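Local structure of 1,4-dihydroxy-6-naphtoate synthase (Archaeoglobus fulgidus, 1ZBM) at residues 54-60 against 71-76; 66-70 against 257-261; 215-219 against 233-237; 83-89 against 240-246; 78-82 against 200-205. The protein probably catalyses the conversion of cyclic dehypoxanthinylfutalosinate into 1,4-dihydroxy-6-naphthoate and dihydroxyacetone, a step in menaquinone biosynthesis. All blocks are in the same frame, centred on the assembly; numbering follows the deposited sequence.

Contact 1. Residues 54-60 against 71-76; sequences AFNAEYE and LLDDKY
A tyrosine-to-backbone hydrogen bond, flanked by apolar packing, joins two loops at one end of the five-stranded mixed sheet of this periplasmic-binding-protein-like (PBP clan) fold: residues 54-60 lead from helix 47-53 into strand 61-65, while residues 71-76 lead from helix 66-69 into strand 76-86. Tyr76 carries the polar part. Its OH donates to Tyr59 O at 2.7 Å, in the carbonyl plane and on a lone pair, with a C=O...O angle of 141°. A water that accepts from Tyr59 N donates to the same hydroxyl, so both backbone polar groups of Tyr59 are tied to one phenol. The ring reaches them because CG stands anti to the carbonyl carbon (chi1 -77°), and Ala54 O lies at its edge, 3.4 Å from Tyr76 CE2. A phenylalanine in place of Tyr76 would probably leave Tyr59 O without this donor and the water without its acceptor. Ala54 and Leu72 both touch Ile64 of strand 61-65, while Tyr59 OH turns elsewhere, to Glu45. Farther out, the Phe55 ring crosses Leu71, with CE1 3.7 Å from Leu71 CB. Leu72 CD2 lies over one face of that ring and meets Ala54 CB at 3.6 Å.

Contact 2. Residues 66-70 against 257-261; sequences AHAYA and LKKLY
Helix-to-helix packing next to the predicted substrate site defines this contact: the short helix 66-69, whose Ala66 touches Thr114, meets helix 251-265 from near the C-terminal end of the chain. Tyr261 bridges the two helices. Its OH donates to Ala66 O at 2.9 Å, a bent approach with a C=O...O angle of 127° and the donor tilted 35° from the carbonyl plane. The same carbonyl takes a weak intrahelical bond from Ala70 N, so the tyrosine adds a second donor at this short helix. CG of Tyr261 lies beside its own backbone N (chi1 -67°), which swings the ring across to the neighbouring helix. There Ala70 CB sits over one face in a CH-pi contact, 4.0 Å from the centroid. Tyr69 runs roughly at right angles to Tyr261, and the phenol oxygen arrives in the plane of the Tyr69 ring, at the edge, 3.1 Å from Tyr69 CD2. Replacing Tyr261 by an alanine would probably take the second donor from Ala66 O and open a gap beneath Ala70 CB. One turn earlier, Leu257 CD2 packs on Ala66 CB at 3.5 Å. Around this pair, Leu260 reaches Leu117 of helix 114-122, Ala66 and Tyr69 lie on Leu185 of strand 181-189, and Tyr69 and Leu257 both press on Ile78 of strand 76-86.

Contact 3. Residues 215-219 against 233-237; sequences PDEAI and RAKRF
Lys235 NZ donates to Asp216 OD1 at 2.9 Å in a salt bridge, meeting the carboxylate on its syn side and 17° out of its plane. Glu232, on the same helix as the lysine, forms a second salt bridge with this ammonium group, so two carboxylates share its charge and probably favour the protonated form. The lysine chain gets there by a bend at chi3 (-59°), which turns CE and NZ toward Asp216. Its aliphatic part is used as well: CG lies 3.8 Å from Ile219 CG1, the two side chains crossing at about a right angle, and CD passes Pro215 CB at 4.2 Å. Deeper in, Ile219 CD1 meets Ala234 CB at 3.4 Å, tighter than usual van der Waals contact, and Ile219 also touches Phe24 of helix 20-30. The segment axes approach to 10.4 Å at 100°. This is near-perpendicular packing of helices 215-222 and 231-241, successive in the chain, with buried Ile219 and Ala234 inside and the salt bridge at the more exposed side.

Contact 4. Residues 83-89 against 240-246; sequences ASVGDGY and MYVNDYT
Tyr89 OH donates to Met240 O at 2.6 Å, in the carbonyl plane and on a lone pair, with a C=O...O angle of 123°. A water donates to that hydroxyl and to Val85 O while accepting from Asn243 ND2, so one solvent molecule ties both segments together. The phenol is also held by its ring. Selenomethionine Met240 bends at chi3 (74°), bringing CE over one face, 3.9 Å from the centroid, with SE above the same face in a Met-aromatic contact. The Tyr89 edge points at the face of Tyr241 in a T-shaped pair, planes at 84° and centroids 5.6 Å apart; Tyr241 OH is in turn bonded to Gln155. Just past the strand, Asp87 OD2 accepts from Tyr245 OH at 2.8 Å, the donor coming from above the carboxylate plane. The Tyr245 ring packs on Val85, CD2 lying 3.8 Å from Val85 CB. Asn243 is the N-cap of helix 244-247, and Thr246, three residues on, accepts its N-H on OG1, one half of a capping-box pattern. The end of strand 76-86 is clasped by the turn linking helices 231-241 and 244-247, where the side chains of Ser84 and Tyr241 lie about 8 Å from those of the predicted substrate residue Thr114 and the predicted proton acceptor His152, respectively, consistent with a place beside the active-site cleft of this PBP-like fold.

Contact 5. Residues 78-82 against 200-205; sequences ILSAG and FLRAMR
Residues 78-82 pass one side of helix 194-213 as an irregular stretch of an edge strand, with the closest CA pair, Ala81 and Arg205, 6.2 Å apart. Gly82 takes backbone angles (phi 115°) at which a CB would be jammed against the preceding carbonyl O. Ala81 points its methyl into the helix surface, where CB meets Leu201 CD1 and Arg205 CG, both at 3.8 Å, and selenomethionine Met204 CG at 4.0 Å. Beside it, Leu79 has CG anti to N (chi1 -164°), which brings its CD2 branch into the plane of the Phe200 ring, at the edge, 3.5 Å from Phe200 CE2. Ser80 CB lies 3.7 Å from Arg205 NH2, whose own partner is Asn248 through a weak hydrogen bond, while NE donates to Tyr247 O. Phe200 and Met204 continue inward onto helix 20-30, at Met29 and at Met25 and Phe26. This is helix 194-213 packed on the broken middle of edge strand 76-86, as in helix-on-sheet layers of alpha/beta folds, away from the predicted sites.

Strand 76-86 runs through three of the contacts: contact 1 ends at its start, contact 5 uses its irregular middle and contact 4 its far end. Contacts 4 and 5, centres 15 Å apart, touch through a probable hydrogen bond from Gly82 N to Thr246 O. Contact 2 joins contact 1 where Tyr69 OH meets Tyr76 O, and contact 5 where Tyr69 and Leu257 pack on Ile78. Contact 3, nested within the chain loop closed by contact 4, shares helix 231-241 with it; its centre is about 31 Å from that of contact 1, across the chain's centre. In contacts 2, 4 and 5, later segments return to elements at or beside the sheet containing strand 76-86, tying distant sequence together.

Contact 1. Residues 54-60 against 71-76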
# COMPACT_ATOMS: atom_id res chain seq x y z
N ALA A 54 -3.26 -13.70 -3.27
CA ALA A 54 -4.50 -13.55 -2.51
C ALA A 54 -5.69 -14.17 -3.23
O ALA A 54 -6.75 -14.37 -2.64
CB ALA A 54 -4.76 -12.06 -2.24
N PHE A 55 -5.52 -14.45 -4.52
CA PHE A 55 -6.58 -15.05 -5.33
C PHE A 55 -6.73 -16.53 -5.01
O PHE A 55 -7.65 -17.18 -5.49
CB PHE A 55 -6.27 -14.87 -6.81
CG PHE A 55 -6.60 -13.51 -7.33
CD1 PHE A 55 -7.90 -13.19 -7.71
CD2 PHE A 55 -5.62 -12.52 -7.39
CE1 PHE A 55 -8.22 -11.90 -8.14
CE2 PHE A 55 -5.92 -11.23 -7.82
CZ PHE A 55 -7.22 -10.92 -8.20
N ASN A 56 -5.81 -17.05 -4.20
CA ASN A 56 -5.84 -18.44 -3.80
C ASN A 56 -6.07 -18.55 -2.28
O ASN A 56 -6.10 -19.65 -1.72
CB ASN A 56 -4.53 -19.13 -4.20
CG ASN A 56 -4.35 -19.22 -5.72
OD1 ASN A 56 -5.02 -20.00 -6.40
ND2 ASN A 56 -3.43 -18.42 -6.25
N ALA A 57 -6.24 -17.41 -1.61
CA ALA A 57 -6.46 -17.39 -0.16
C ALA A 57 -5.31 -18.12 0.52
O ALA A 57 -5.52 -18.96 1.40
CB ALA A 57 -7.79 -18.05 0.19
N GLU A 58 -4.10 -17.78 0.10
CA GLU A 58 -2.88 -18.39 0.60
C GLU A 58 -2.61 -18.16 2.08
O GLU A 58 -2.37 -19.10 2.83
CB GLU A 58 -1.69 -17.89 -0.21
CG GLU A 58 -0.39 -18.62 0.09
CD GLU A 58 -0.08 -19.70 -0.92
OE1 GLU A 58 0.46 -19.36 -2.01
OE2 GLU A 58 -0.39 -20.89 -0.66
N TYR A 59 -2.64 -16.90 2.51
CA TYR A 59 -2.35 -16.60 3.91
C TYR A 59 -3.59 -16.25 4.73
O TYR A 59 -4.63 -15.86 4.19
CB TYR A 59 -1.34 -15.46 3.99
CG TYR A 59 -0.15 -15.64 3.07
CD1 TYR A 59 0.76 -16.68 3.26
CD2 TYR A 59 0.05 -14.78 2.00
CE1 TYR A 59 1.84 -16.86 2.40
CE2 TYR A 59 1.13 -14.95 1.14
CZ TYR A 59 2.02 -15.98 1.34
OH TYR A 59 3.08 -16.13 0.47
N GLU A 60 -3.47 -16.40 6.04
CA GLU A 60 -4.55 -16.06 6.95
C GLU A 60 -4.72 -14.55 6.98
O GLU A 60 -5.84 -14.04 7.00
CB GLU A 60 -4.26 -16.55 8.37
CG GLU A 60 -4.54 -18.01 8.61
CD GLU A 60 -3.41 -18.93 8.18
OE1 GLU A 60 -2.32 -18.44 7.80
OE2 GLU A 60 -3.63 -20.16 8.25
N LEU A 71 -11.51 -7.66 -5.85
CA LEU A 71 -11.55 -8.93 -6.58
C LEU A 71 -11.39 -10.16 -5.66
O LEU A 71 -11.19 -11.28 -6.15
CB LEU A 71 -10.46 -8.96 -7.66
CG LEU A 71 -10.58 -8.02 -8.86
CD1 LEU A 71 -9.24 -7.92 -9.58
CD2 LEU A 71 -11.65 -8.53 -9.81
N LEU A 72 -11.48 -9.95 -4.35
CA LEU A 72 -11.35 -11.06 -3.41
C LEU A 72 -12.01 -10.82 -2.06
O LEU A 72 -11.59 -11.37 -1.04
CB LEU A 72 -9.87 -11.41 -3.25
CG LEU A 72 -8.94 -10.21 -3.17
CD1 LEU A 72 -8.75 -9.84 -1.70
CD2 LEU A 72 -7.60 -10.52 -3.82
N ASP A 73 -13.07 -10.02 -2.08
CA ASP A 73 -13.82 -9.70 -0.88
C ASP A 73 -14.78 -10.84 -0.51
O ASP A 73 -15.57 -10.73 0.43
CB ASP A 73 -14.60 -8.40 -1.09
CG ASP A 73 -15.64 -8.51 -2.20
OD1 ASP A 73 -15.31 -9.05 -3.28
OD2 ASP A 73 -16.78 -8.05 -1.99
N ASP A 74 -14.70 -11.94 -1.26
CA ASP A 74 -15.52 -13.12 -1.02
C ASP A 74 -14.84 -14.03 0.01
O ASP A 74 -15.50 -14.66 0.84
CB ASP A 74 -15.76 -13.90 -2.32
CG ASP A 74 -14.48 -14.27 -3.05
OD1 ASP A 74 -13.64 -13.37 -3.30
OD2 ASP A 74 -14.30 -15.47 -3.40
N LYS A 75 -13.52 -14.09 -0.05
CA LYS A 75 -12.75 -14.93 0.86
C LYS A 75 -12.04 -14.11 1.94
O LYS A 75 -11.62 -14.65 2.97
CB LYS A 75 -11.73 -15.74 0.07
CG LYS A 75 -12.32 -16.87 -0.77
CD LYS A 75 -13.11 -17.84 0.10
CE LYS A 75 -13.25 -19.20 -0.57
NZ LYS A 75 -13.60 -19.06 -2.01
N TYR A 76 -11.92 -12.81 1.71
CA TYR A 76 -11.23 -11.92 2.64
C TYR A 76 -12.08 -10.74 3.07
O TYR A 76 -12.98 -10.32 2.34
CB TYR A 76 -9.96 -11.38 1.98
CG TYR A 76 -8.79 -12.34 1.92
CD1 TYR A 76 -8.00 -12.56 3.05
CD2 TYR A 76 -8.47 -13.01 0.75
CE1 TYR A 76 -6.92 -13.44 3.01
CE2 TYR A 76 -7.39 -13.89 0.69
CZ TYR A 76 -6.62 -14.10 1.83
OH TYR A 76 -5.58 -14.99 1.80
O HOH W 1 -3.01 -14.65 0.40

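Contact 2. Residues 66-70 against 257-261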
# COMPACT_ATOMS: atom_id res chain seq x y z
N ALA A 66 -6.08 -1.81 -2.13
CA ALA A 66 -7.53 -1.68 -2.07
C ALA A 66 -8.11 -2.20 -3.39
O ALA A 66 -9.12 -2.91 -3.40
CB ALA A 66 -7.94 -0.22 -1.84
N HIS A 67 -7.48 -1.84 -4.50
CA HIS A 67 -7.92 -2.28 -5.82
C HIS A 67 -8.14 -3.80 -5.82
O HIS A 67 -9.25 -4.28 -6.03
CB HIS A 67 -6.85 -1.92 -6.85
CG HIS A 67 -7.15 -2.38 -8.25
ND1 HIS A 67 -6.23 -2.31 -9.27
CD2 HIS A 67 -8.28 -2.91 -8.79
CE1 HIS A 67 -6.77 -2.78 -10.38
NE2 HIS A 67 -8.01 -3.15 -10.12
N ALA A 68 -7.07 -4.54 -5.57
CA ALA A 68 -7.10 -6.00 -5.54
C ALA A 68 -8.21 -6.54 -4.64
O ALA A 68 -8.91 -7.49 -5.01
CB ALA A 68 -5.76 -6.54 -5.09
N TYR A 69 -8.39 -5.92 -3.48
CA TYR A 69 -9.41 -6.35 -2.53
C TYR A 69 -10.78 -6.50 -3.16
O TYR A 69 -11.54 -7.41 -2.80
CB TYR A 69 -9.51 -5.36 -1.36
CG TYR A 69 -10.56 -5.77 -0.36
CD1 TYR A 69 -10.39 -6.91 0.42
CD2 TYR A 69 -11.78 -5.09 -0.26
CE1 TYR A 69 -11.40 -7.37 1.26
CE2 TYR A 69 -12.80 -5.55 0.59
CZ TYR A 69 -12.59 -6.70 1.34
OH TYR A 69 -13.57 -7.20 2.15
N ALA A 70 -11.12 -5.62 -4.10
CA ALA A 70 -12.43 -5.70 -4.74
C ALA A 70 -12.62 -7.01 -5.50
O ALA A 70 -13.75 -7.44 -5.74
CB ALA A 70 -12.61 -4.51 -5.68
N LEU A 257 -13.59 4.03 0.04
CA LEU A 257 -13.46 2.77 -0.69
C LEU A 257 -14.73 2.55 -1.47
O LEU A 257 -14.69 2.23 -2.67
CB LEU A 257 -13.29 1.59 0.26
CG LEU A 257 -11.88 1.20 0.69
CD1 LEU A 257 -12.04 -0.06 1.54
CD2 LEU A 257 -10.98 0.91 -0.52
N LYS A 258 -15.86 2.71 -0.80
CA LYS A 258 -17.15 2.53 -1.46
C LYS A 258 -17.16 3.34 -2.75
O LYS A 258 -17.49 2.82 -3.81
CB LYS A 258 -18.31 2.98 -0.55
CG LYS A 258 -19.68 2.51 -1.03
CD LYS A 258 -20.82 3.40 -0.50
CE LYS A 258 -22.16 3.04 -1.18
NZ LYS A 258 -23.26 4.02 -0.89
N LYS A 259 -16.77 4.61 -2.65
CA LYS A 259 -16.73 5.50 -3.82
C LYS A 259 -15.75 4.99 -4.87
O LYS A 259 -16.09 4.86 -6.05
CB LYS A 259 -16.32 6.91 -3.39
CG LYS A 259 -16.21 7.90 -4.54
CD LYS A 259 -17.54 8.05 -5.23
CE LYS A 259 -17.47 9.01 -6.40
NZ LYS A 259 -18.77 9.00 -7.12
N LEU A 260 -14.53 4.73 -4.44
CA LEU A 260 -13.49 4.23 -5.33
C LEU A 260 -14.03 3.06 -6.15
O LEU A 260 -13.89 3.04 -7.37
CB LEU A 260 -12.27 3.78 -4.52
CG LEU A 260 -11.18 3.00 -5.26
CD1 LEU A 260 -10.56 3.87 -6.36
CD2 LEU A 260 -10.11 2.57 -4.27
N TYR A 261 -14.64 2.09 -5.47
CA TYR A 261 -15.17 0.91 -6.14
C TYR A 261 -16.27 1.24 -7.13
O TYR A 261 -16.30 0.72 -8.25
CB TYR A 261 -15.67 -0.11 -5.11
CG TYR A 261 -14.58 -0.73 -4.25
CD1 TYR A 261 -14.89 -1.39 -3.06
CD2 TYR A 261 -13.23 -0.66 -4.63
CE1 TYR A 261 -13.90 -1.97 -2.26
CE2 TYR A 261 -12.23 -1.24 -3.84
CZ TYR A 261 -12.58 -1.89 -2.65
OH TYR A 261 -11.60 -2.46 -1.87

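Contact 3. Residues 215-219 against 233-237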
# COMPACT_ATOMS: atom_id res chain seq x y z
N PRO A 215 9.11 6.13 17.26
CA PRO A 215 9.45 6.30 15.85
C PRO A 215 10.90 6.00 15.50
O PRO A 215 11.18 5.41 14.46
CB PRO A 215 9.07 7.75 15.58
CG PRO A 215 9.39 8.41 16.88
CD PRO A 215 8.79 7.43 17.88
N ASP A 216 11.82 6.40 16.36
CA ASP A 216 13.23 6.15 16.05
C ASP A 216 13.60 4.68 16.19
O ASP A 216 14.33 4.15 15.35
CB ASP A 216 14.12 7.03 16.92
CG ASP A 216 13.91 8.51 16.63
OD1 ASP A 216 14.22 8.92 15.48
OD2 ASP A 216 13.44 9.24 17.53
N GLU A 217 13.10 4.03 17.23
CA GLU A 217 13.40 2.63 17.42
C GLU A 217 12.82 1.81 16.27
O GLU A 217 13.54 1.07 15.59
CB GLU A 217 12.83 2.14 18.75
CG GLU A 217 13.34 0.77 19.16
CD GLU A 217 12.58 0.20 20.33
OE1 GLU A 217 12.20 0.97 21.24
OE2 GLU A 217 12.36 -1.03 20.36
N ALA A 218 11.52 1.94 16.03
CA ALA A 218 10.86 1.19 14.96
C ALA A 218 11.46 1.49 13.58
O ALA A 218 11.61 0.59 12.75
CB ALA A 218 9.36 1.48 14.96
N ILE A 219 11.81 2.75 13.34
CA ILE A 219 12.38 3.15 12.07
C ILE A 219 13.78 2.58 11.87
O ILE A 219 14.22 2.35 10.74
CB ILE A 219 12.44 4.69 11.97
CG1 ILE A 219 11.99 5.16 10.59
CG2 ILE A 219 13.86 5.20 12.28
CD1 ILE A 219 12.83 4.67 9.46
N ARG A 233 13.95 11.11 6.20
CA ARG A 233 13.08 10.91 5.06
C ARG A 233 12.27 9.63 5.24
O ARG A 233 11.10 9.56 4.86
CB ARG A 233 13.94 10.82 3.79
CG ARG A 233 13.31 11.47 2.58
CD ARG A 233 14.08 12.71 2.18
NE ARG A 233 14.24 12.74 0.73
CZ ARG A 233 14.99 13.62 0.08
NH1 ARG A 233 15.67 14.55 0.75
NH2 ARG A 233 15.07 13.55 -1.24
N ALA A 234 12.90 8.61 5.82
CA ALA A 234 12.21 7.34 6.05
C ALA A 234 11.12 7.49 7.11
O ALA A 234 10.02 6.95 6.96
CB ALA A 234 13.21 6.27 6.47
N LYS A 235 11.42 8.22 8.18
CA LYS A 235 10.45 8.43 9.25
C LYS A 235 9.24 9.16 8.66
O LYS A 235 8.09 8.80 8.91
CB LYS A 235 11.05 9.28 10.37
CG LYS A 235 11.01 8.63 11.75
CD LYS A 235 11.58 9.56 12.81
CE LYS A 235 13.02 9.93 12.50
NZ LYS A 235 13.58 10.94 13.46
N ARG A 236 9.53 10.18 7.86
CA ARG A 236 8.49 10.98 7.21
C ARG A 236 7.59 10.09 6.34
O ARG A 236 6.37 10.21 6.38
CB ARG A 236 9.14 12.08 6.37
CG ARG A 236 8.18 12.94 5.56
CD ARG A 236 8.98 13.91 4.67
NE ARG A 236 8.29 14.24 3.43
CZ ARG A 236 8.90 14.68 2.33
NH1 ARG A 236 8.19 14.95 1.24
NH2 ARG A 236 10.21 14.85 2.32
N PHE A 237 8.21 9.20 5.57
CA PHE A 237 7.46 8.30 4.69
C PHE A 237 6.59 7.33 5.49
O PHE A 237 5.40 7.16 5.20
CB PHE A 237 8.41 7.48 3.81
CG PHE A 237 7.70 6.56 2.84
CD1 PHE A 237 6.99 7.09 1.76
CD2 PHE A 237 7.74 5.18 3.00
CE1 PHE A 237 6.33 6.26 0.86
CE2 PHE A 237 7.08 4.34 2.12
CZ PHE A 237 6.38 4.89 1.04

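Contact 4. Residues 83-89 against 240-246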
# COMPACT_ATOMS: atom_id res chain seq x y z
N ALA A 83 -4.34 -0.53 7.33
CA ALA A 83 -4.51 0.18 6.07
C ALA A 83 -3.56 1.37 5.91
O ALA A 83 -3.13 1.97 6.89
CB ALA A 83 -5.96 0.67 5.93
N SER A 84 -3.21 1.68 4.66
CA SER A 84 -2.36 2.82 4.38
C SER A 84 -3.27 3.77 3.59
O SER A 84 -3.87 3.38 2.59
CB SER A 84 -1.11 2.41 3.57
OG SER A 84 -1.44 1.87 2.30
N VAL A 85 -3.38 5.00 4.07
CA VAL A 85 -4.27 5.98 3.45
C VAL A 85 -3.60 7.33 3.18
O VAL A 85 -3.04 7.94 4.09
CB VAL A 85 -5.53 6.18 4.35
CG1 VAL A 85 -6.50 7.18 3.72
CG2 VAL A 85 -6.23 4.84 4.54
N GLY A 86 -3.67 7.78 1.94
CA GLY A 86 -3.08 9.06 1.59
C GLY A 86 -4.06 10.14 1.96
O GLY A 86 -5.27 9.94 1.90
N ASP A 87 -3.55 11.30 2.36
CA ASP A 87 -4.40 12.42 2.75
C ASP A 87 -3.63 13.69 2.39
O ASP A 87 -2.93 14.25 3.23
CB ASP A 87 -4.68 12.35 4.26
CG ASP A 87 -5.89 13.18 4.68
OD1 ASP A 87 -6.66 13.62 3.79
OD2 ASP A 87 -6.09 13.37 5.90
N GLY A 88 -3.75 14.12 1.14
CA GLY A 88 -3.04 15.31 0.69
C GLY A 88 -1.78 14.90 -0.06
O GLY A 88 -0.98 15.74 -0.49
N TYR A 89 -1.62 13.59 -0.22
CA TYR A 89 -0.49 12.98 -0.91
C TYR A 89 -0.81 11.54 -1.29
O TYR A 89 -1.77 10.96 -0.77
CB TYR A 89 0.73 12.96 0.01
CG TYR A 89 0.43 12.40 1.39
CD1 TYR A 89 0.14 11.04 1.58
CD2 TYR A 89 0.46 13.23 2.51
CE1 TYR A 89 -0.11 10.54 2.86
CE2 TYR A 89 0.21 12.74 3.78
CZ TYR A 89 -0.06 11.40 3.95
OH TYR A 89 -0.28 10.94 5.22
N MSE A 240 3.69 8.89 7.09
CA MSE A 240 2.70 9.29 6.09
C MSE A 240 1.65 8.19 5.88
O MSE A 240 0.49 8.49 5.59
CB MSE A 240 3.38 9.56 4.74
CG MSE A 240 3.97 10.96 4.59
SE MSE A 240 5.12 11.17 3.03
CE MSE A 240 3.82 11.22 1.61
N TYR A 241 2.07 6.94 6.02
CA TYR A 241 1.16 5.82 5.81
C TYR A 241 0.96 4.91 7.03
O TYR A 241 0.41 3.82 6.91
CB TYR A 241 1.63 5.00 4.61
CG TYR A 241 1.50 5.75 3.30
CD1 TYR A 241 0.25 6.07 2.79
CD2 TYR A 241 2.63 6.17 2.60
CE1 TYR A 241 0.12 6.79 1.60
CE2 TYR A 241 2.52 6.89 1.42
CZ TYR A 241 1.26 7.20 0.92
OH TYR A 241 1.15 7.92 -0.24
N VAL A 242 1.41 5.37 8.19
CA VAL A 242 1.25 4.62 9.43
C VAL A 242 0.84 5.64 10.50
O VAL A 242 1.69 6.16 11.22
CB VAL A 242 2.57 3.93 9.87
CG1 VAL A 242 2.34 3.15 11.16
CG2 VAL A 242 3.09 3.01 8.78
N ASN A 243 -0.45 5.92 10.58
CA ASN A 243 -0.99 6.89 11.55
C ASN A 243 -2.39 6.50 12.01
O ASN A 243 -2.73 5.32 12.03
CB ASN A 243 -1.03 8.28 10.93
CG ASN A 243 -1.53 8.25 9.49
OD1 ASN A 243 -2.34 7.39 9.12
ND2 ASN A 243 -1.05 9.19 8.68
N ASP A 244 -3.20 7.49 12.38
CA ASP A 244 -4.57 7.23 12.84
C ASP A 244 -5.36 6.27 11.95
O ASP A 244 -6.00 5.34 12.44
CB ASP A 244 -5.37 8.53 12.94
CG ASP A 244 -5.04 9.32 14.17
OD1 ASP A 244 -5.10 8.74 15.29
OD2 ASP A 244 -4.72 10.53 14.03
N TYR A 245 -5.34 6.53 10.64
CA TYR A 245 -6.08 5.71 9.69
C TYR A 245 -5.64 4.25 9.74
O TYR A 245 -6.45 3.34 9.54
CB TYR A 245 -5.90 6.23 8.26
CG TYR A 245 -6.39 7.64 8.02
CD1 TYR A 245 -7.63 8.07 8.48
CD2 TYR A 245 -5.63 8.54 7.28
CE1 TYR A 245 -8.10 9.35 8.21
CE2 TYR A 245 -6.09 9.83 7.01
CZ TYR A 245 -7.32 10.22 7.48
OH TYR A 245 -7.78 11.50 7.21
N THR A 246 -4.36 4.04 9.99
CA THR A 246 -3.80 2.70 10.07
C THR A 246 -4.21 2.04 11.38
O THR A 246 -4.48 0.84 11.43
CB THR A 246 -2.25 2.74 10.01
OG1 THR A 246 -1.84 3.76 9.08
CG2 THR A 246 -1.68 1.39 9.55
O HOH W 2 -6.81 0.72 9.11
O HOH W 3 -2.75 9.91 6.15

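Contact 5. Residues 78-82 against 200-205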
# COMPACT_ATOMS: atom_id res chain seq x y z
N ILE A 78 -11.81 -6.74 5.15
CA ILE A 78 -10.87 -5.71 5.54
C ILE A 78 -10.68 -5.64 7.04
O ILE A 78 -11.65 -5.58 7.80
CB ILE A 78 -11.30 -4.33 5.05
CG1 ILE A 78 -11.58 -4.38 3.54
CG2 ILE A 78 -10.20 -3.32 5.33
CD1 ILE A 78 -12.40 -3.21 3.03
N LEU A 79 -9.42 -5.67 7.48
CA LEU A 79 -9.13 -5.59 8.91
C LEU A 79 -9.13 -4.11 9.32
O LEU A 79 -8.61 -3.27 8.59
CB LEU A 79 -7.78 -6.23 9.19
CG LEU A 79 -7.50 -6.57 10.65
CD1 LEU A 79 -8.39 -7.73 11.11
CD2 LEU A 79 -6.02 -6.95 10.77
N SER A 80 -9.70 -3.78 10.46
CA SER A 80 -9.76 -2.38 10.87
C SER A 80 -8.40 -1.69 10.98
O SER A 80 -8.32 -0.48 10.81
CB SER A 80 -10.52 -2.25 12.18
OG SER A 80 -11.83 -2.81 12.05
N ALA A 81 -7.34 -2.46 11.22
CA ALA A 81 -6.00 -1.91 11.36
C ALA A 81 -5.02 -2.41 10.30
O ALA A 81 -5.08 -3.58 9.88
CB ALA A 81 -5.46 -2.23 12.75
N GLY A 82 -4.11 -1.54 9.89
CA GLY A 82 -3.11 -1.92 8.91
C GLY A 82 -3.21 -1.19 7.59
O GLY A 82 -2.27 -1.22 6.80
N PHE A 200 -5.74 -10.99 16.66
CA PHE A 200 -4.79 -10.41 15.73
C PHE A 200 -5.01 -8.92 15.58
O PHE A 200 -4.06 -8.15 15.40
CB PHE A 200 -4.88 -11.07 14.36
CG PHE A 200 -3.90 -10.52 13.40
CD1 PHE A 200 -2.57 -10.94 13.44
CD2 PHE A 200 -4.26 -9.52 12.51
CE1 PHE A 200 -1.63 -10.35 12.61
CE2 PHE A 200 -3.32 -8.94 11.68
CZ PHE A 200 -2.00 -9.35 11.73
N LEU A 201 -6.27 -8.50 15.61
CA LEU A 201 -6.59 -7.09 15.50
C LEU A 201 -5.94 -6.35 16.66
O LEU A 201 -5.37 -5.27 16.48
CB LEU A 201 -8.10 -6.87 15.54
CG LEU A 201 -8.44 -5.39 15.71
CD1 LEU A 201 -7.91 -4.61 14.52
CD2 LEU A 201 -9.95 -5.23 15.85
N ARG A 202 -6.03 -6.95 17.85
CA ARG A 202 -5.45 -6.37 19.06
C ARG A 202 -3.94 -6.26 18.94
O ARG A 202 -3.36 -5.22 19.26
CB ARG A 202 -5.80 -7.22 20.29
CG ARG A 202 -5.30 -6.63 21.63
CD ARG A 202 -5.56 -7.57 22.81
NE ARG A 202 -4.68 -8.74 22.75
CZ ARG A 202 -3.37 -8.71 23.01
NH1 ARG A 202 -2.80 -7.57 23.37
NH2 ARG A 202 -2.64 -9.80 22.90
N ALA A 203 -3.30 -7.32 18.47
CA ALA A 203 -1.85 -7.33 18.33
C ALA A 203 -1.41 -6.36 17.26
O ALA A 203 -0.37 -5.72 17.37
CB ALA A 203 -1.37 -8.73 18.00
N MSE A 204 -2.22 -6.25 16.20
CA MSE A 204 -1.89 -5.36 15.09
C MSE A 204 -1.92 -3.91 15.55
O MSE A 204 -0.99 -3.15 15.26
CB MSE A 204 -2.88 -5.58 13.94
CG MSE A 204 -2.48 -4.91 12.63
SE MSE A 204 -0.86 -5.61 11.81
CE MSE A 204 0.33 -4.08 12.05
N ARG A 205 -2.97 -3.54 16.27
CA ARG A 205 -3.10 -2.17 16.78
C ARG A 205 -1.97 -1.81 17.72
O ARG A 205 -1.42 -0.71 17.67
CB ARG A 205 -4.44 -2.00 17.50
CG ARG A 205 -5.60 -1.86 16.55
CD ARG A 205 -6.90 -1.70 17.29
NE ARG A 205 -7.95 -1.26 16.37
CZ ARG A 205 -9.24 -1.52 16.53
NH1 ARG A 205 -9.65 -2.22 17.58
NH2 ARG A 205 -10.10 -1.07 15.64